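Local coordinates for periplasmic binding protein/LacI transcriptional regulator (Burkholderia graminis C4D1M, PDB 5HQJ) that binds D-arabinose in the cleft between its two lobes and probably serves as the sugar-capturing component of an ABC transporter, at residues K24-K36 with L80-N93. Numbering follows the deposited sequence.
Sequences KDAKDISVAVIPK and LISRHVDGIAISVN. With 64K (alpha-D-arabinopyranose), chain B.
A32 and I34 of strand 30-34 pair in parallel with I88 and I90 of strand 87-90, at the middle of the N-terminal lobe's sheet. The backbone ladder is tight: A32 N reaches G87 O, A89 N reaches A32 O at 2.9 Å, I34 N reaches A89 O, and S91 N reaches I34 O with a nearly straight bond (173°). On the face carrying A32 and I34, helix 71-82 lies over the sheet, and L80 presses CD1 to 3.6 Å from A32 CB. I34 sends CD1 to I88 CG2 at 3.9 Å, while its CB meets CG1 of I90, which chi1 of -179° sets beside the I90 carbonyl carbon. V33 and A89 touch more loosely on the face covered by helix 42-56. The more open end, away from the sugar, is polar. There the bent K24 chain brings NZ to 2.6 Å from D86 OD2 and 2.8 Å from D86 OD1, on the syn side of the carboxylate and some 20° out of its plane. D86 OD1 spends its anti lone pair on S30 N, and D86 N bonds S30 O in return. At the buried end N93 ND2 donates to K36 O at 2.8 Å, and a water joins K36 NZ to N93 O and OD1. K36, extended beyond CG, runs past S91 OG, itself bonded to D116, to reach N164 of the other lobe and, weakly, arabinose O1. One end thus clamps the starts of two inner strands through a salt bridge; the other probably helps position a lysine linking strand, sugar and opposite lobe, consistent with a closed cleft.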
ATOM      1  N   LYS A  24      -8.654   8.947  30.085  1.00 60.06           N
ATOM      2  CA  LYS A  24      -9.997   8.481  29.714  1.00 41.88           C
ATOM      3  C   LYS A  24     -10.223   7.031  30.121  1.00 39.58           C
ATOM      4  O   LYS A  24      -9.313   6.199  30.028  1.00 37.65           O
ATOM      5  CB  LYS A  24     -10.243   8.586  28.201  1.00 49.24           C
ATOM      6  CG  LYS A  24     -10.094   9.955  27.557  1.00 52.16           C
ATOM      7  CD  LYS A  24     -11.426  10.577  27.220  1.00 55.32           C
ATOM      8  CE  LYS A  24     -12.273   9.777  26.251  1.00 53.65           C
ATOM      9  NZ  LYS A  24     -12.890  10.658  25.213  1.00 50.85           N
ATOM     10  N   ASP A  25     -11.442   6.699  30.534  1.00 40.70           N
ATOM     11  CA  ASP A  25     -11.768   5.290  30.737  1.00 61.33           C
ATOM     12  C   ASP A  25     -11.895   4.640  29.365  1.00 58.65           C
ATOM     13  O   ASP A  25     -12.537   5.194  28.471  1.00 36.00           O
ATOM     14  CB  ASP A  25     -13.053   5.124  31.550  1.00 69.64           C
ATOM     15  CG  ASP A  25     -12.792   5.056  33.043  1.00 86.43           C
ATOM     16  OD1 ASP A  25     -11.687   5.450  33.480  1.00 92.94           O
ATOM     17  OD2 ASP A  25     -13.697   4.612  33.783  1.00 89.83           O
ATOM     18  N   ALA A  26     -11.287   3.467  29.208  1.00 53.17           N
ATOM     19  CA  ALA A  26     -11.182   2.817  27.906  1.00 29.32           C
ATOM     20  C   ALA A  26     -12.477   2.883  27.111  1.00 33.86           C
ATOM     21  O   ALA A  26     -12.474   3.241  25.927  1.00 37.12           O
ATOM     22  CB  ALA A  26     -10.751   1.371  28.088  1.00 34.27           C
ATOM     23  N   LYS A  27     -13.594   2.599  27.778  1.00 43.01           N
ATOM     24  CA  LYS A  27     -14.887   2.560  27.109  1.00 42.06           C
ATOM     25  C   LYS A  27     -15.320   3.938  26.605  1.00 52.02           C
ATOM     26  O   LYS A  27     -16.134   4.037  25.682  1.00 64.10           O
ATOM     27  CB  LYS A  27     -15.952   1.991  28.047  1.00 57.70           C
ATOM     28  CG  LYS A  27     -16.199   2.831  29.292  1.00 57.91           C
ATOM     29  CD  LYS A  27     -17.422   2.344  30.049  1.00 60.45           C
ATOM     30  CE  LYS A  27     -17.804   3.329  31.137  1.00 70.62           C
ATOM     31  NZ  LYS A  27     -18.094   2.654  32.433  1.00 89.14           N
ATOM     32  N   ASP A  28     -14.777   4.997  27.202  1.00 46.41           N
ATOM     33  CA  ASP A  28     -15.057   6.360  26.739  1.00 48.88           C
ATOM     34  C   ASP A  28     -14.120   6.795  25.610  1.00 47.20           C
ATOM     35  O   ASP A  28     -14.310   7.867  25.014  1.00 37.05           O
ATOM     36  CB  ASP A  28     -14.947   7.360  27.897  1.00 41.96           C
ATOM     37  CG  ASP A  28     -15.854   7.012  29.053  1.00 48.01           C
ATOM     38  OD1 ASP A  28     -17.015   6.613  28.798  1.00 46.84           O
ATOM     39  OD2 ASP A  28     -15.397   7.131  30.213  1.00 47.60           O
ATOM     40  N   ILE A  29     -13.113   5.972  25.314  1.00 51.12           N
ATOM     41  CA  ILE A  29     -12.176   6.279  24.240  1.00 41.04           C
ATOM     42  C   ILE A  29     -12.768   5.898  22.907  1.00 33.01           C
ATOM     43  O   ILE A  29     -13.337   4.817  22.735  1.00 37.23           O
ATOM     44  CB  ILE A  29     -10.835   5.564  24.404  1.00 34.57           C
ATOM     45  CG1 ILE A  29     -10.151   6.016  25.689  1.00 34.09           C
ATOM     46  CG2 ILE A  29      -9.900   5.874  23.218  1.00 27.81           C
ATOM     47  CD1 ILE A  29      -8.856   5.270  25.999  1.00 28.77           C
ATOM     48  N   SER A  30     -12.609   6.804  21.959  1.00 30.10           N
ATOM     49  CA  SER A  30     -13.149   6.652  20.628  1.00 31.63           C
ATOM     50  C   SER A  30     -12.027   6.874  19.632  1.00 41.71           C
ATOM     51  O   SER A  30     -11.364   7.923  19.663  1.00 28.87           O
ATOM     52  CB  SER A  30     -14.282   7.654  20.391  1.00 42.97           C
ATOM     53  OG  SER A  30     -15.063   7.292  19.273  1.00 52.30           O
ATOM     54  N   VAL A  31     -11.822   5.883  18.762  1.00 33.10           N
ATOM     55  CA  VAL A  31     -10.815   5.947  17.708  1.00 27.15           C
ATOM     56  C   VAL A  31     -11.424   5.588  16.367  1.00 24.01           C
ATOM     57  O   VAL A  31     -12.316   4.746  16.272  1.00 23.56           O
ATOM     58  CB  VAL A  31      -9.618   5.006  17.997  1.00 26.19           C
ATOM     59  CG1 VAL A  31      -8.953   5.417  19.294  1.00 27.31           C
ATOM     60  CG2 VAL A  31     -10.032   3.515  18.030  1.00 27.15           C
ATOM     61  N   ALA A  32     -10.898   6.215  15.336  1.00 23.86           N
ATOM     62  CA  ALA A  32     -11.362   6.048  13.984  1.00 23.41           C
ATOM     63  C   ALA A  32     -10.171   5.714  13.082  1.00 26.07           C
ATOM     64  O   ALA A  32      -9.108   6.322  13.218  1.00 25.05           O
ATOM     65  CB  ALA A  32     -12.076   7.304  13.507  1.00 25.41           C
ATOM     66  N   VAL A  33     -10.359   4.740  12.191  1.00 21.28           N
ATOM     67  CA  VAL A  33      -9.333   4.368  11.227  1.00 19.24           C
ATOM     68  C   VAL A  33      -9.877   4.471   9.813  1.00 20.61           C
ATOM     69  O   VAL A  33     -10.983   3.989   9.525  1.00 21.68           O
ATOM     70  CB  VAL A  33      -8.809   2.953  11.498  1.00 19.70           C
ATOM     71  CG1 VAL A  33      -7.641   2.660  10.588  1.00 19.36           C
ATOM     72  CG2 VAL A  33      -8.364   2.811  12.935  1.00 17.90           C
ATOM     73  N   ILE A  34      -9.097   5.108   8.945  1.00 21.52           N
ATOM     74  CA  ILE A  34      -9.530   5.498   7.602  1.00 20.80           C
ATOM     75  C   ILE A  34      -8.631   4.875   6.564  1.00 20.32           C
ATOM     76  O   ILE A  34      -7.421   5.187   6.539  1.00 19.51           O
ATOM     77  CB  ILE A  34      -9.477   7.058   7.410  1.00 22.77           C
ATOM     78  CG1 ILE A  34     -10.260   7.753   8.525  1.00 24.06           C
ATOM     79  CG2 ILE A  34      -9.990   7.479   6.007  1.00 25.18           C
ATOM     80  CD1 ILE A  34     -10.050   9.255   8.606  1.00 25.97           C
ATOM     81  N   PRO A  35      -9.183   3.998   5.716  1.00 19.18           N
ATOM     82  CA  PRO A  35      -8.386   3.527   4.584  1.00 18.59           C
ATOM     83  C   PRO A  35      -8.379   4.536   3.445  1.00 21.69           C
ATOM     84  O   PRO A  35      -9.055   5.565   3.550  1.00 22.48           O
ATOM     85  CB  PRO A  35      -9.117   2.245   4.171  1.00 17.69           C
ATOM     86  CG  PRO A  35     -10.547   2.580   4.433  1.00 24.89           C
ATOM     87  CD  PRO A  35     -10.501   3.314   5.750  1.00 19.06           C
ATOM     88  N   LYS A  36      -7.670   4.224   2.370  1.00 19.81           N
ATOM     89  CA  LYS A  36      -7.701   5.095   1.192  1.00 21.25           C
ATOM     90  C   LYS A  36      -9.097   5.034   0.571  1.00 30.76           C
ATOM     91  O   LYS A  36      -9.557   6.005  -0.027  1.00 25.17           O
ATOM     92  CB  LYS A  36      -6.638   4.690   0.165  1.00 20.80           C
ATOM     93  CG  LYS A  36      -5.185   5.156   0.508  1.00 20.55           C
ATOM     94  CD  LYS A  36      -4.199   4.773  -0.611  1.00 29.94           C
ATOM     95  CE  LYS A  36      -2.745   5.133  -0.279  1.00 23.40           C
ATOM     96  NZ  LYS A  36      -1.860   4.948  -1.462  1.00 23.60           N
ATOM     97  N   LEU A  80     -15.199  13.889  12.438  1.00 44.93           N
ATOM     98  CA  LEU A  80     -14.543  13.304  13.589  1.00 35.85           C
ATOM     99  C   LEU A  80     -14.152  14.369  14.592  1.00 37.61           C
ATOM    100  O   LEU A  80     -14.273  14.159  15.795  1.00 37.90           O
ATOM    101  CB  LEU A  80     -13.322  12.494  13.145  1.00 33.60           C
ATOM    102  CG  LEU A  80     -13.659  11.211  12.351  1.00 38.06           C
ATOM    103  CD1 LEU A  80     -12.398  10.489  11.878  1.00 31.22           C
ATOM    104  CD2 LEU A  80     -14.524  10.236  13.140  1.00 33.47           C
ATOM    105  N   ILE A  81     -13.719  15.527  14.100  1.00 38.93           N
ATOM    106  CA  ILE A  81     -13.478  16.667  14.980  1.00 44.35           C
ATOM    107  C   ILE A  81     -14.776  16.983  15.708  1.00 42.73           C
ATOM    108  O   ILE A  81     -14.808  17.092  16.941  1.00 43.54           O
ATOM    109  CB  ILE A  81     -12.997  17.922  14.225  1.00 46.77           C
ATOM    110  CG1 ILE A  81     -11.753  17.610  13.384  1.00 44.33           C
ATOM    111  CG2 ILE A  81     -12.719  19.061  15.214  1.00 50.18           C
ATOM    112  CD1 ILE A  81     -11.051  18.827  12.831  1.00 42.86           C
ATOM    113  N   SER A  82     -15.839  17.097  14.917  1.00 43.35           N
ATOM    114  CA  SER A  82     -17.174  17.440  15.405  1.00 58.05           C
ATOM    115  C   SER A  82     -17.631  16.550  16.547  1.00 58.90           C
ATOM    116  O   SER A  82     -18.319  17.001  17.467  1.00 63.04           O
ATOM    117  CB  SER A  82     -18.190  17.347  14.260  1.00 57.48           C
ATOM    118  OG  SER A  82     -19.221  18.304  14.422  1.00 78.51           O
ATOM    119  N   ARG A  83     -17.241  15.283  16.485  1.00 49.63           N
ATOM    120  CA  ARG A  83     -17.739  14.294  17.424  1.00 44.30           C
ATOM    121  C   ARG A  83     -16.841  14.150  18.638  1.00 41.35           C
ATOM    122  O   ARG A  83     -17.099  13.318  19.502  1.00 41.72           O
ATOM    123  CB  ARG A  83     -17.895  12.949  16.727  1.00 44.02           C
ATOM    124  CG  ARG A  83     -18.943  12.967  15.624  1.00 51.96           C
ATOM    125  CD  ARG A  83     -19.517  11.583  15.356  1.00 62.14           C
ATOM    126  NE  ARG A  83     -18.596  10.724  14.612  1.00 79.01           N
ATOM    127  CZ  ARG A  83     -18.488  10.706  13.283  1.00 77.50           C
ATOM    128  NH1 ARG A  83     -17.626   9.887  12.692  1.00 74.30           N
ATOM    129  NH2 ARG A  83     -19.242  11.506  12.541  1.00 73.65           N
ATOM    130  N   HIS A  84     -15.808  14.985  18.711  1.00 42.57           N
ATOM    131  CA  HIS A  84     -14.867  14.949  19.820  1.00 48.30           C
ATOM    132  C   HIS A  84     -14.290  13.540  19.970  1.00 43.52           C
ATOM    133  O   HIS A  84     -14.099  13.054  21.091  1.00 44.72           O
ATOM    134  CB  HIS A  84     -15.535  15.378  21.136  1.00 58.85           C
ATOM    135  CG  HIS A  84     -16.051  16.784  21.137  1.00 61.23           C
ATOM    136  ND1 HIS A  84     -16.942  17.241  22.086  1.00 77.41           N
ATOM    137  CD2 HIS A  84     -15.806  17.832  20.316  1.00 60.57           C
ATOM    138  CE1 HIS A  84     -17.225  18.509  21.846  1.00 80.09           C
ATOM    139  NE2 HIS A  84     -16.549  18.892  20.777  1.00 72.76           N
ATOM    140  N   VAL A  85     -14.027  12.869  18.851  1.00 37.37           N
ATOM    141  CA  VAL A  85     -13.379  11.563  18.936  1.00 41.66           C
ATOM    142  C   VAL A  85     -11.943  11.804  19.337  1.00 36.41           C
ATOM    143  O   VAL A  85     -11.407  12.906  19.174  1.00 36.15           O
ATOM    144  CB  VAL A  85     -13.451  10.748  17.626  1.00 52.69           C
ATOM    145  CG1 VAL A  85     -14.896  10.654  17.145  1.00 73.54           C
ATOM    146  CG2 VAL A  85     -12.522  11.315  16.540  1.00 35.35           C
ATOM    147  N   ASP A  86     -11.327  10.769  19.882  1.00 34.57           N
ATOM    148  CA  ASP A  86     -10.078  10.935  20.594  1.00 39.56           C
ATOM    149  C   ASP A  86      -8.854  10.690  19.715  1.00 31.00           C
ATOM    150  O   ASP A  86      -7.790  11.273  19.956  1.00 35.59           O
ATOM    151  CB  ASP A  86     -10.075  10.000  21.807  1.00 32.29           C
ATOM    152  CG  ASP A  86     -11.225  10.293  22.750  1.00 41.65           C
ATOM    153  OD1 ASP A  86     -12.180   9.498  22.800  1.00 33.84           O
ATOM    154  OD2 ASP A  86     -11.187  11.352  23.417  1.00 51.06           O
ATOM    155  N   GLY A  87      -9.018   9.845  18.697  1.00 29.29           N
ATOM    156  CA  GLY A  87      -7.909   9.450  17.849  1.00 31.40           C
ATOM    157  C   GLY A  87      -8.310   9.135  16.427  1.00 33.17           C
ATOM    158  O   GLY A  87      -9.377   8.585  16.176  1.00 28.29           O
ATOM    159  N   ILE A  88      -7.428   9.486  15.497  1.00 26.13           N
ATOM    160  CA  ILE A  88      -7.611   9.238  14.077  1.00 25.38           C
ATOM    161  C   ILE A  88      -6.337   8.661  13.472  1.00 27.69           C
ATOM    162  O   ILE A  88      -5.260   9.270  13.564  1.00 28.80           O
ATOM    163  CB  ILE A  88      -7.956  10.514  13.304  1.00 27.20           C
ATOM    164  CG1 ILE A  88      -9.201  11.180  13.889  1.00 29.13           C
ATOM    165  CG2 ILE A  88      -8.122  10.193  11.817  1.00 28.53           C
ATOM    166  CD1 ILE A  88      -9.483  12.557  13.314  1.00 31.18           C
ATOM    167  N   ALA A  89      -6.472   7.512  12.829  1.00 27.35           N
ATOM    168  CA  ALA A  89      -5.406   6.943  12.013  1.00 20.44           C
ATOM    169  C   ALA A  89      -5.888   6.915  10.575  1.00 27.78           C
ATOM    170  O   ALA A  89      -7.020   6.481  10.287  1.00 21.49           O
ATOM    171  CB  ALA A  89      -5.031   5.540  12.484  1.00 21.05           C
ATOM    172  N   ILE A  90      -5.033   7.389   9.674  1.00 21.91           N
ATOM    173  CA  ILE A  90      -5.410   7.506   8.283  1.00 24.16           C
ATOM    174  C   ILE A  90      -4.290   7.061   7.342  1.00 20.55           C
ATOM    175  O   ILE A  90      -3.110   7.344   7.550  1.00 19.98           O
ATOM    176  CB  ILE A  90      -5.845   8.967   7.965  1.00 23.34           C
ATOM    177  CG1 ILE A  90      -6.259   9.086   6.493  1.00 23.88           C
ATOM    178  CG2 ILE A  90      -4.741   9.977   8.343  1.00 25.90           C
ATOM    179  CD1 ILE A  90      -6.783  10.460   6.077  1.00 26.06           C
ATOM    180  N   SER A  91      -4.686   6.321   6.316  1.00 19.65           N
ATOM    181  CA  SER A  91      -3.876   6.129   5.116  1.00 20.52           C
ATOM    182  C   SER A  91      -4.281   7.167   4.048  1.00 26.39           C
ATOM    183  O   SER A  91      -5.440   7.191   3.603  1.00 21.81           O
ATOM    184  CB  SER A  91      -4.071   4.712   4.580  1.00 19.94           C
ATOM    185  OG  SER A  91      -3.314   4.524   3.412  1.00 18.87           O
ATOM    186  N   VAL A  92      -3.332   8.005   3.629  1.00 26.16           N
ATOM    187  CA  VAL A  92      -3.621   9.199   2.812  1.00 23.79           C
ATOM    188  C   VAL A  92      -3.470   8.984   1.308  1.00 24.02           C
ATOM    189  O   VAL A  92      -2.446   8.519   0.826  1.00 26.61           O
ATOM    190  CB  VAL A  92      -2.694  10.348   3.230  1.00 26.70           C
ATOM    191  CG1 VAL A  92      -3.032  11.607   2.490  1.00 26.80           C
ATOM    192  CG2 VAL A  92      -2.813  10.574   4.720  1.00 24.74           C
ATOM    193  N   ASN A  93      -4.503   9.356   0.558  1.00 31.58           N
ATOM    194  CA  ASN A  93      -4.442   9.209  -0.887  1.00 27.57           C
ATOM    195  C   ASN A  93      -3.514  10.228  -1.539  1.00 28.18           C
ATOM    196  O   ASN A  93      -2.729   9.886  -2.421  1.00 31.02           O
ATOM    197  CB  ASN A  93      -5.839   9.310  -1.491  1.00 26.56           C
ATOM    198  CG  ASN A  93      -6.547   7.951  -1.566  1.00 25.25           C
ATOM    199  OD1 ASN A  93      -6.040   6.989  -2.166  1.00 28.88           O
ATOM    200  ND2 ASN A  93      -7.703   7.886  -0.985  1.00 26.68           N
TER
HETATM  201  O2  64K B 401       0.216  -0.028   0.306  1.00 16.25           O
HETATM  202  C2  64K B 401      -0.731   0.100  -0.808  1.00 23.94           C
HETATM  203  C3  64K B 401      -1.074  -1.282  -1.263  1.00 16.72           C
HETATM  204  O3  64K B 401       0.014  -1.801  -1.996  1.00 17.68           O
HETATM  205  C4  64K B 401      -2.268  -1.295  -2.211  1.00 25.40           C
HETATM  206  O4  64K B 401      -1.958  -0.682  -3.476  1.00 27.04           O
HETATM  207  C5  64K B 401      -3.377  -0.549  -1.620  1.00 16.43           C
HETATM  208  O5  64K B 401      -2.972   0.830  -1.441  1.00 16.05           O
HETATM  209  C1  64K B 401      -1.965   0.822  -0.345  1.00 22.94           C
HETATM  210  O1  64K B 401      -1.628   2.123  -0.055  1.00 12.46           O
HETATM  211  O   HOH W   1      -3.241   7.244  -2.834  1.00 32.67           O